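Local coordinates for malonyl acyl carrier protein transacylase (PDB 3IM8), which probably catalyses transfer of the malonyl group from malonyl-CoA to holo acyl carrier protein, a step that supplies fatty acid synthesis, at residues C145-E150 against V174-E179; A71-L76 against Y81-V86; E212-V217 against Q242-Q247. All coordinates share one frame; numbering follows the deposited sequence.

The three contacts lie in series along the chain; none nests in or crosses another. Contact 2 comes first. It closes the short turn by which helix 58-78 gives way to the segment leading into strand 85-88 of the parallel sheet. Contact 1 closes a loop of 23 residues, mostly the strands 154-161 and 164-169, and joins the two helices that lie against the mixed sheet. Contact 3 follows with a loop of 24 residues and joins helix 204-215 to helix 240-247 near the predicted active site. Contacts 1 and 2 lie on opposite sides of the chain's centre, their own centres 41 Å apart. Nowhere do the three touch.

Contact 1. Residues C145-E150 against V174-E179; sequences CQKASE and VDRAVE
Helix 138-148 and helix 171-184 come close together where Ala148 faces Ala177. The CA atoms of Ala148 and Ala177 are 5.2 Å apart, a short spacing for two helices. Both residues have only a methyl group as side chain, and this lets the backbones approach. Ala148 CB lies 3.5 Å from Ala177 N, so the methyl rests on the backbone of the facing helix. The two methyls also meet, with Ala148 CB 3.9 Å from Ala177 CB. Arg176 flanks this pair. Its CG lies opposite the backbone N (chi1 180°), and Arg176 CG packs 4.0 Å from Ala148 CB. The chain then bends at chi2 (59°). Here the aliphatic part of the arginine does the packing, while its guanidinium lies further out.

The topology is that of a ferredoxin-like subdomain, as in other FabD enzymes. Its sheet has a four-stranded core in the order 188-191, 129-134, 164-169, 154-161. Helix 138-148 joins strands 129-134 and 154-161, and helix 171-184 joins strands 164-169 and 188-191. Val154 touches both alanines, and Ile167 touches Ala177 and Cys145.

Towards the solvent, Lys147 CD comes 4.3 Å from Arg176 NH2, oblique to the guanidinium. The charged ends stay apart, with Lys147 NZ 6.2 Å from Arg176 NH2. Within its own helix, Arg176 forms a salt bridge with Glu179, one turn further on, though the very short modelled spacing is doubtful. Ser149 OG donates to Cys145 O four residues back, at 2.7 Å. The hydroxyl is tilted 31° from that carbonyl plane.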
loop_
_atom_site.group_PDB
_atom_site.type_symbol
_atom_site.label_atom_id
_atom_site.label_comp_id
_atom_site.label_asym_id
_atom_site.label_seq_id
_atom_site.Cartn_x
_atom_site.Cartn_y
_atom_site.Cartn_z
ATOM N N CYS A 145 1.063 -17.428 -15.932
ATOM C CA CYS A 145 0.469 -17.755 -14.638
ATOM C C CYS A 145 -0.789 -18.638 -14.776
ATOM O O CYS A 145 -1.101 -19.482 -13.924
ATOM C CB CYS A 145 0.105 -16.471 -13.882
ATOM S SG CYS A 145 1.538 -15.511 -13.318
ATOM N N GLN A 146 -1.534 -18.385 -15.840
ATOM C CA GLN A 146 -2.684 -19.217 -16.153
ATOM C C GLN A 146 -2.330 -20.676 -16.434
ATOM O O GLN A 146 -2.872 -21.554 -15.746
ATOM C CB GLN A 146 -3.583 -18.569 -17.224
ATOM C CG GLN A 146 -4.659 -17.724 -16.492
ATOM C CD GLN A 146 -5.177 -16.569 -17.317
ATOM O OE1 GLN A 146 -5.051 -16.580 -18.555
ATOM N NE2 GLN A 146 -5.772 -15.546 -16.638
ATOM N N LYS A 147 -1.411 -20.942 -17.366
ATOM C CA LYS A 147 -0.926 -22.315 -17.590
ATOM C C LYS A 147 -0.440 -22.974 -16.290
ATOM O O LYS A 147 -0.759 -24.123 -15.995
ATOM C CB LYS A 147 0.212 -22.320 -18.596
ATOM C CG LYS A 147 0.464 -23.694 -19.228
ATOM C CD LYS A 147 1.402 -23.561 -20.432
ATOM C CE LYS A 147 0.867 -22.599 -21.562
ATOM N NZ LYS A 147 1.935 -21.923 -22.423
ATOM N N ALA A 148 0.311 -22.216 -15.492
ATOM C CA ALA A 148 0.893 -22.745 -14.255
ATOM C C ALA A 148 -0.109 -23.031 -13.148
ATOM O O ALA A 148 0.226 -23.787 -12.253
ATOM C CB ALA A 148 1.973 -21.797 -13.732
ATOM N N SER A 149 -1.319 -22.435 -13.225
ATOM C CA SER A 149 -2.373 -22.523 -12.160
ATOM C C SER A 149 -2.969 -23.895 -11.910
ATOM O O SER A 149 -3.614 -24.154 -10.870
ATOM C CB SER A 149 -3.531 -21.537 -12.418
ATOM O OG SER A 149 -3.114 -20.200 -12.275
ATOM N N GLU A 150 -2.765 -24.779 -12.865
ATOM C CA GLU A 150 -3.137 -26.157 -12.700
ATOM C C GLU A 150 -2.376 -26.778 -11.536
ATOM O O GLU A 150 -2.887 -27.683 -10.814
ATOM C CB GLU A 150 -2.757 -26.887 -13.962
ATOM C CG GLU A 150 -2.988 -28.355 -13.828
ATOM C CD GLU A 150 -2.731 -29.088 -15.112
ATOM O OE1 GLU A 150 -1.572 -29.058 -15.609
ATOM O OE2 GLU A 150 -3.712 -29.679 -15.594
ATOM N N VAL A 174 4.437 -21.213 -8.463
ATOM C CA VAL A 174 5.184 -20.025 -8.921
ATOM C C VAL A 174 6.463 -20.390 -9.704
ATOM O O VAL A 174 6.820 -19.696 -10.669
ATOM C CB VAL A 174 5.478 -19.024 -7.771
ATOM C CG1 VAL A 174 6.578 -18.005 -8.217
ATOM C CG2 VAL A 174 4.169 -18.269 -7.338
ATOM N N ASP A 175 7.158 -21.454 -9.252
ATOM C CA ASP A 175 8.332 -22.024 -9.961
ATOM C C ASP A 175 7.932 -22.430 -11.379
ATOM O O ASP A 175 8.708 -22.211 -12.311
ATOM C CB ASP A 175 8.931 -23.250 -9.222
ATOM C CG ASP A 175 9.712 -22.871 -7.942
ATOM O OD1 ASP A 175 10.193 -21.717 -7.853
ATOM O OD2 ASP A 175 9.828 -23.730 -7.030
ATOM N N ARG A 176 6.742 -23.014 -11.564
ATOM C CA ARG A 176 6.283 -23.453 -12.903
ATOM C C ARG A 176 6.046 -22.213 -13.767
ATOM O O ARG A 176 6.517 -22.151 -14.930
ATOM C CB ARG A 176 5.046 -24.409 -12.789
ATOM C CG ARG A 176 4.391 -24.992 -14.108
ATOM C CD ARG A 176 5.264 -25.857 -15.117
ATOM N NE ARG A 176 4.527 -26.020 -16.417
ATOM C CZ ARG A 176 5.073 -26.111 -17.647
ATOM N NH1 ARG A 176 6.385 -26.079 -17.821
ATOM N NH2 ARG A 176 4.294 -26.247 -18.722
ATOM N N ALA A 177 5.367 -21.200 -13.195
ATOM C CA ALA A 177 5.223 -19.875 -13.835
ATOM C C ALA A 177 6.516 -19.216 -14.354
ATOM O O ALA A 177 6.533 -18.745 -15.468
ATOM C CB ALA A 177 4.484 -18.922 -12.904
ATOM N N VAL A 178 7.588 -19.140 -13.559
ATOM C CA VAL A 178 8.850 -18.517 -14.048
ATOM C C VAL A 178 9.528 -19.350 -15.130
ATOM O O VAL A 178 10.123 -18.807 -16.052
ATOM C CB VAL A 178 9.914 -18.144 -12.920
ATOM C CG1 VAL A 178 9.416 -17.004 -12.016
ATOM C CG2 VAL A 178 10.354 -19.327 -12.099
ATOM N N GLU A 179 9.397 -20.674 -15.026
ATOM C CA GLU A 179 9.917 -21.586 -16.063
ATOM C C GLU A 179 9.208 -21.234 -17.347
ATOM O O GLU A 179 9.832 -21.067 -18.404
ATOM C CB GLU A 179 9.647 -23.043 -15.661
ATOM C CG GLU A 179 9.983 -24.098 -16.739
ATOM C CD GLU A 179 9.421 -25.463 -16.403
ATOM O OE1 GLU A 179 9.766 -25.968 -15.304
ATOM O OE2 GLU A 179 8.632 -26.033 -17.226
#

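Contact 2. Residues A71-L76 against Y81-V86; sequences AIYRLL and YQPDMV
This is a buried helix-to-strand turn, in which Leu76 near the C-terminal end of helix 58-78 meets Tyr81 on the way to strand 85-88. One backbone bond spans the turn. Tyr81 N donates to Leu76 O at 3.0 Å, with an N-H...O angle of 161°. The same carbonyl oxygen also lies at the edge of the tyrosine ring, in the ring plane, with Tyr81 CD1 3.8 Å from Leu76 O. The first torsion of the tyrosine brings this about, with CG opposite its own carbonyl carbon and beside the backbone N (chi1 -60°). The bases of the two side chains pack as well, with Leu76 CB 4.3 Å from Tyr81 CB.

A bond from the sixth residue back to the first, with an apolar contact between the same two residues, is consistent with a Schellman motif closing the helix. The chain then enters strand 85-88, next to strand 4-8 in the parallel sheet, which leads on to Ser90, the predicted nucleophile. With strand 4-8 before them, the helical connection and strand 85-88 complete a beta-alpha-beta crossover.

A second contact lies one helical turn back. Tyr73 CE1 is 4.0 Å from Pro83 CD, which comes in at the edge of the phenol ring. The two side chains are set crosswise. Phe6 of strand 4-8 touches Tyr73, Leu76, Tyr81 and Pro83. Leu300 and Leu303 of helix 297-304 pack on Leu76, and Leu303 also reaches Tyr81.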
loop_
_atom_site.group_PDB
_atom_site.type_symbol
_atom_site.label_atom_id
_atom_site.label_comp_id
_atom_site.label_asym_id
_atom_site.label_seq_id
_atom_site.Cartn_x
_atom_site.Cartn_y
_atom_site.Cartn_z
ATOM N N ALA A 71 -0.123 10.887 9.950
ATOM C CA ALA A 71 0.566 12.039 10.583
ATOM C C ALA A 71 1.295 12.943 9.566
ATOM O O ALA A 71 1.214 14.182 9.656
ATOM C CB ALA A 71 1.535 11.556 11.575
ATOM N N ILE A 72 2.008 12.338 8.623
ATOM C CA ILE A 72 2.707 13.099 7.579
ATOM C C ILE A 72 1.703 13.860 6.674
ATOM O O ILE A 72 1.887 15.039 6.322
ATOM C CB ILE A 72 3.640 12.188 6.737
ATOM C CG1 ILE A 72 4.762 11.640 7.622
ATOM C CG2 ILE A 72 4.268 13.005 5.606
ATOM C CD1 ILE A 72 5.610 10.633 6.998
ATOM N N TYR A 73 0.632 13.201 6.308
ATOM C CA TYR A 73 -0.417 13.874 5.507
ATOM C C TYR A 73 -1.002 15.041 6.279
ATOM O O TYR A 73 -1.113 16.138 5.719
ATOM C CB TYR A 73 -1.504 12.873 5.104
ATOM C CG TYR A 73 -2.906 13.419 5.021
ATOM C CD1 TYR A 73 -3.339 14.109 3.910
ATOM C CD2 TYR A 73 -3.823 13.186 6.057
ATOM C CE1 TYR A 73 -4.658 14.620 3.861
ATOM C CE2 TYR A 73 -5.099 13.656 6.021
ATOM C CZ TYR A 73 -5.524 14.369 4.931
ATOM O OH TYR A 73 -6.850 14.826 4.923
ATOM N N ARG A 74 -1.313 14.827 7.570
ATOM C CA ARG A 74 -1.839 15.883 8.421
ATOM C C ARG A 74 -0.863 17.052 8.569
ATOM O O ARG A 74 -1.279 18.220 8.581
ATOM C CB ARG A 74 -2.284 15.360 9.798
ATOM C CG ARG A 74 -3.584 14.631 9.788
ATOM C CD ARG A 74 -3.839 13.958 11.128
ATOM N NE ARG A 74 -5.151 13.319 11.209
ATOM C CZ ARG A 74 -5.656 12.836 12.339
ATOM N NH1 ARG A 74 -4.950 12.937 13.464
ATOM N NH2 ARG A 74 -6.883 12.297 12.352
ATOM N N LEU A 75 0.435 16.749 8.636
ATOM C CA LEU A 75 1.453 17.799 8.623
ATOM C C LEU A 75 1.411 18.617 7.319
ATOM O O LEU A 75 1.382 19.867 7.374
ATOM C CB LEU A 75 2.856 17.235 8.909
ATOM C CG LEU A 75 4.073 18.186 8.842
ATOM C CD1 LEU A 75 3.911 19.461 9.672
ATOM C CD2 LEU A 75 5.356 17.475 9.232
ATOM N N LEU A 76 1.422 17.920 6.174
ATOM C CA LEU A 76 1.286 18.551 4.877
ATOM C C LEU A 76 0.040 19.476 4.857
ATOM O O LEU A 76 0.138 20.619 4.376
ATOM C CB LEU A 76 1.257 17.507 3.730
ATOM C CG LEU A 76 2.571 16.769 3.400
ATOM C CD1 LEU A 76 2.549 16.236 2.033
ATOM C CD2 LEU A 76 3.760 17.730 3.512
ATOM N N TYR A 81 -0.895 22.135 1.985
ATOM C CA TYR A 81 -1.160 21.184 0.868
ATOM C C TYR A 81 -2.374 20.342 1.154
ATOM O O TYR A 81 -2.396 19.582 2.123
ATOM C CB TYR A 81 0.012 20.225 0.588
ATOM C CG TYR A 81 1.275 20.893 0.222
ATOM C CD1 TYR A 81 2.011 21.564 1.178
ATOM C CD2 TYR A 81 1.745 20.859 -1.076
ATOM C CE1 TYR A 81 3.179 22.217 0.848
ATOM C CE2 TYR A 81 2.919 21.486 -1.409
ATOM C CZ TYR A 81 3.637 22.162 -0.429
ATOM O OH TYR A 81 4.811 22.796 -0.714
ATOM N N GLN A 82 -3.356 20.426 0.271
ATOM C CA GLN A 82 -4.571 19.646 0.362
ATOM C C GLN A 82 -4.648 18.789 -0.932
ATOM O O GLN A 82 -4.500 19.331 -2.037
ATOM C CB GLN A 82 -5.757 20.632 0.506
ATOM C CG GLN A 82 -7.164 20.027 0.470
ATOM C CD GLN A 82 -7.314 18.801 1.389
ATOM O OE1 GLN A 82 -6.772 18.767 2.519
ATOM N NE2 GLN A 82 -8.046 17.779 0.894
ATOM N N PRO A 83 -4.863 17.449 -0.823
ATOM C CA PRO A 83 -4.908 16.682 -2.097
ATOM C C PRO A 83 -6.227 16.791 -2.862
ATOM O O PRO A 83 -7.260 16.999 -2.257
ATOM C CB PRO A 83 -4.682 15.236 -1.634
ATOM C CG PRO A 83 -5.225 15.206 -0.293
ATOM C CD PRO A 83 -4.850 16.547 0.333
ATOM N N ASP A 84 -6.184 16.641 -4.181
ATOM C CA ASP A 84 -7.407 16.617 -4.994
ATOM C C ASP A 84 -7.914 15.196 -5.216
ATOM O O ASP A 84 -9.121 14.958 -5.459
ATOM C CB ASP A 84 -7.157 17.341 -6.339
ATOM C CG ASP A 84 -6.769 18.813 -6.126
ATOM O OD1 ASP A 84 -7.615 19.551 -5.619
ATOM O OD2 ASP A 84 -5.615 19.211 -6.374
ATOM N N MET A 85 -6.989 14.245 -5.137
ATOM C CA MET A 85 -7.296 12.802 -5.252
ATOM C C MET A 85 -6.278 12.043 -4.414
ATOM O O MET A 85 -5.160 12.528 -4.224
ATOM C CB MET A 85 -7.193 12.293 -6.710
ATOM C CG MET A 85 -8.084 12.998 -7.697
ATOM S SD MET A 85 -8.171 12.201 -9.315
ATOM C CE MET A 85 -8.792 10.616 -8.897
ATOM N N VAL A 86 -6.644 10.856 -3.938
ATOM C CA VAL A 86 -5.711 10.000 -3.192
ATOM C C VAL A 86 -5.705 8.558 -3.692
ATOM O O VAL A 86 -6.626 8.145 -4.347
ATOM C CB VAL A 86 -5.984 9.989 -1.664
ATOM C CG1 VAL A 86 -5.863 11.403 -1.069
ATOM C CG2 VAL A 86 -7.359 9.347 -1.345
#

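Contact 3. Residues E212-V217 against Q242-Q247; sequences ETLAQV and QLLTRQ
Leu214 meets Leu244 and Thr245 without any ring, amide or guanidinium between them, so neither faces nor edges of flat groups shape this contact. Branched side chains make it alone. The closest atom is Leu214 CD1, which meets two neighbouring residues of the facing helix. It is 3.7 Å from Leu244 CB and 3.6 Å from Thr245 OG1. The other branch, Leu214 CD2, meets the end of the Leu244 side chain, 4.1 Å from Leu244 CD1. The two leucines lie roughly perpendicular. Leu214 and Thr245 instead run antiparallel alongside one another.

The contact joins helix 204-215 to helix 240-247 in the acyl transferase domain, close to its predicted active site. The side chain of Leu244 is about 9 Å from those of Ser90 and His199, and Gln247 of the same helix is hydrogen-bonded to both residues, through Gln247 NE2 to Ser90 O and Gln247 O to His199 ND1. Leu244 also packs on Glu93, Tyr94 and Leu97 of helix 92-99, which follows the probable nucleophile elbow Gly88-Ser90-Gly92.

Thr245 OG1 lies beside its own backbone N (chi1 -70°), which fits its bond to Ala241 O one turn earlier. The hydroxyl thus has a polar partner although a methyl group of Leu214 lies against it.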
loop_
_atom_site.group_PDB
_atom_site.type_symbol
_atom_site.label_atom_id
_atom_site.label_comp_id
_atom_site.label_asym_id
_atom_site.label_seq_id
_atom_site.Cartn_x
_atom_site.Cartn_y
_atom_site.Cartn_z
ATOM N N GLU A 212 -16.019 -9.647 8.014
ATOM C CA GLU A 212 -16.767 -9.585 9.262
ATOM C C GLU A 212 -16.366 -8.325 10.013
ATOM O O GLU A 212 -17.211 -7.651 10.595
ATOM C CB GLU A 212 -16.496 -10.788 10.207
ATOM C CG GLU A 212 -16.594 -12.199 9.649
ATOM C CD GLU A 212 -16.172 -13.273 10.711
ATOM O OE1 GLU A 212 -15.108 -13.977 10.553
ATOM O OE2 GLU A 212 -16.885 -13.375 11.722
ATOM N N THR A 213 -15.060 -8.017 10.039
ATOM C CA THR A 213 -14.584 -6.868 10.825
ATOM C C THR A 213 -15.078 -5.607 10.164
ATOM O O THR A 213 -15.481 -4.675 10.849
ATOM C CB THR A 213 -13.032 -6.806 10.941
ATOM O OG1 THR A 213 -12.566 -7.971 11.629
ATOM C CG2 THR A 213 -12.604 -5.577 11.753
ATOM N N LEU A 214 -15.017 -5.585 8.827
ATOM C CA LEU A 214 -15.411 -4.397 8.061
ATOM C C LEU A 214 -16.899 -4.073 8.219
ATOM O O LEU A 214 -17.275 -2.896 8.290
ATOM C CB LEU A 214 -15.022 -4.513 6.569
ATOM C CG LEU A 214 -13.527 -4.303 6.286
ATOM C CD1 LEU A 214 -13.213 -4.915 4.912
ATOM C CD2 LEU A 214 -13.151 -2.826 6.422
ATOM N N ALA A 215 -17.741 -5.110 8.263
ATOM C CA ALA A 215 -19.196 -4.918 8.497
ATOM C C ALA A 215 -19.517 -4.010 9.720
ATOM O O ALA A 215 -20.529 -3.272 9.746
ATOM C CB ALA A 215 -19.886 -6.304 8.609
ATOM N N GLN A 216 -18.622 -4.066 10.712
ATOM C CA GLN A 216 -18.698 -3.248 11.916
ATOM C C GLN A 216 -18.212 -1.809 11.737
ATOM O O GLN A 216 -18.433 -0.964 12.619
ATOM C CB GLN A 216 -17.921 -3.921 13.084
ATOM C CG GLN A 216 -18.533 -5.258 13.560
ATOM C CD GLN A 216 -20.080 -5.233 13.597
ATOM O OE1 GLN A 216 -20.725 -6.156 13.104
ATOM N NE2 GLN A 216 -20.668 -4.174 14.164
ATOM N N VAL A 217 -17.521 -1.539 10.634
ATOM C CA VAL A 217 -16.928 -0.229 10.446
ATOM C C VAL A 217 -17.907 0.595 9.654
ATOM O O VAL A 217 -18.411 0.176 8.610
ATOM C CB VAL A 217 -15.575 -0.274 9.684
ATOM C CG1 VAL A 217 -15.035 1.161 9.426
ATOM C CG2 VAL A 217 -14.526 -1.171 10.388
ATOM N N GLN A 242 -16.802 -4.070 0.592
ATOM C CA GLN A 242 -16.758 -5.125 -0.414
ATOM C C GLN A 242 -15.400 -5.072 -1.122
ATOM O O GLN A 242 -14.801 -6.103 -1.422
ATOM C CB GLN A 242 -17.878 -4.929 -1.463
ATOM C CG GLN A 242 -18.325 -6.213 -2.177
ATOM C CD GLN A 242 -17.769 -6.437 -3.621
ATOM O OE1 GLN A 242 -17.317 -5.493 -4.304
ATOM N NE2 GLN A 242 -17.847 -7.707 -4.094
ATOM N N LEU A 243 -14.937 -3.854 -1.405
ATOM C CA LEU A 243 -13.692 -3.676 -2.139
ATOM C C LEU A 243 -12.465 -3.979 -1.252
ATOM O O LEU A 243 -11.496 -4.566 -1.713
ATOM C CB LEU A 243 -13.635 -2.267 -2.762
ATOM C CG LEU A 243 -14.530 -2.027 -3.990
ATOM C CD1 LEU A 243 -14.676 -0.520 -4.391
ATOM C CD2 LEU A 243 -14.106 -2.818 -5.218
ATOM N N LEU A 244 -12.515 -3.579 0.027
ATOM C CA LEU A 244 -11.409 -3.851 0.931
ATOM C C LEU A 244 -11.330 -5.352 1.236
ATOM O O LEU A 244 -10.245 -5.926 1.367
ATOM C CB LEU A 244 -11.546 -3.026 2.197
ATOM C CG LEU A 244 -11.358 -1.537 1.928
ATOM C CD1 LEU A 244 -11.735 -0.826 3.156
ATOM C CD2 LEU A 244 -9.927 -1.185 1.462
ATOM N N THR A 245 -12.498 -5.975 1.328
ATOM C CA THR A 245 -12.593 -7.406 1.406
ATOM C C THR A 245 -11.845 -8.102 0.284
ATOM O O THR A 245 -11.047 -8.961 0.561
ATOM C CB THR A 245 -14.040 -7.842 1.468
ATOM O OG1 THR A 245 -14.543 -7.459 2.742
ATOM C CG2 THR A 245 -14.159 -9.369 1.283
ATOM N N ARG A 246 -12.080 -7.713 -0.971
ATOM C CA ARG A 246 -11.381 -8.314 -2.136
ATOM C C ARG A 246 -9.921 -7.884 -2.273
ATOM O O ARG A 246 -9.090 -8.655 -2.755
ATOM C CB ARG A 246 -12.142 -8.062 -3.429
ATOM C CG ARG A 246 -13.537 -8.753 -3.416
ATOM C CD ARG A 246 -14.125 -8.852 -4.806
ATOM N NE ARG A 246 -14.441 -7.538 -5.343
ATOM C CZ ARG A 246 -13.959 -7.023 -6.476
ATOM N NH1 ARG A 246 -13.096 -7.669 -7.237
ATOM N NH2 ARG A 246 -14.352 -5.829 -6.854
ATOM N N GLN A 247 -9.622 -6.651 -1.863
ATOM C CA GLN A 247 -8.278 -6.104 -2.027
ATOM C C GLN A 247 -7.158 -7.035 -1.544
ATOM O O GLN A 247 -6.124 -7.115 -2.217
ATOM C CB GLN A 247 -8.145 -4.729 -1.359
ATOM C CG GLN A 247 -6.836 -4.017 -1.603
ATOM C CD GLN A 247 -6.310 -3.364 -0.302
ATOM O OE1 GLN A 247 -6.377 -3.965 0.789
ATOM N NE2 GLN A 247 -5.797 -2.140 -0.416
#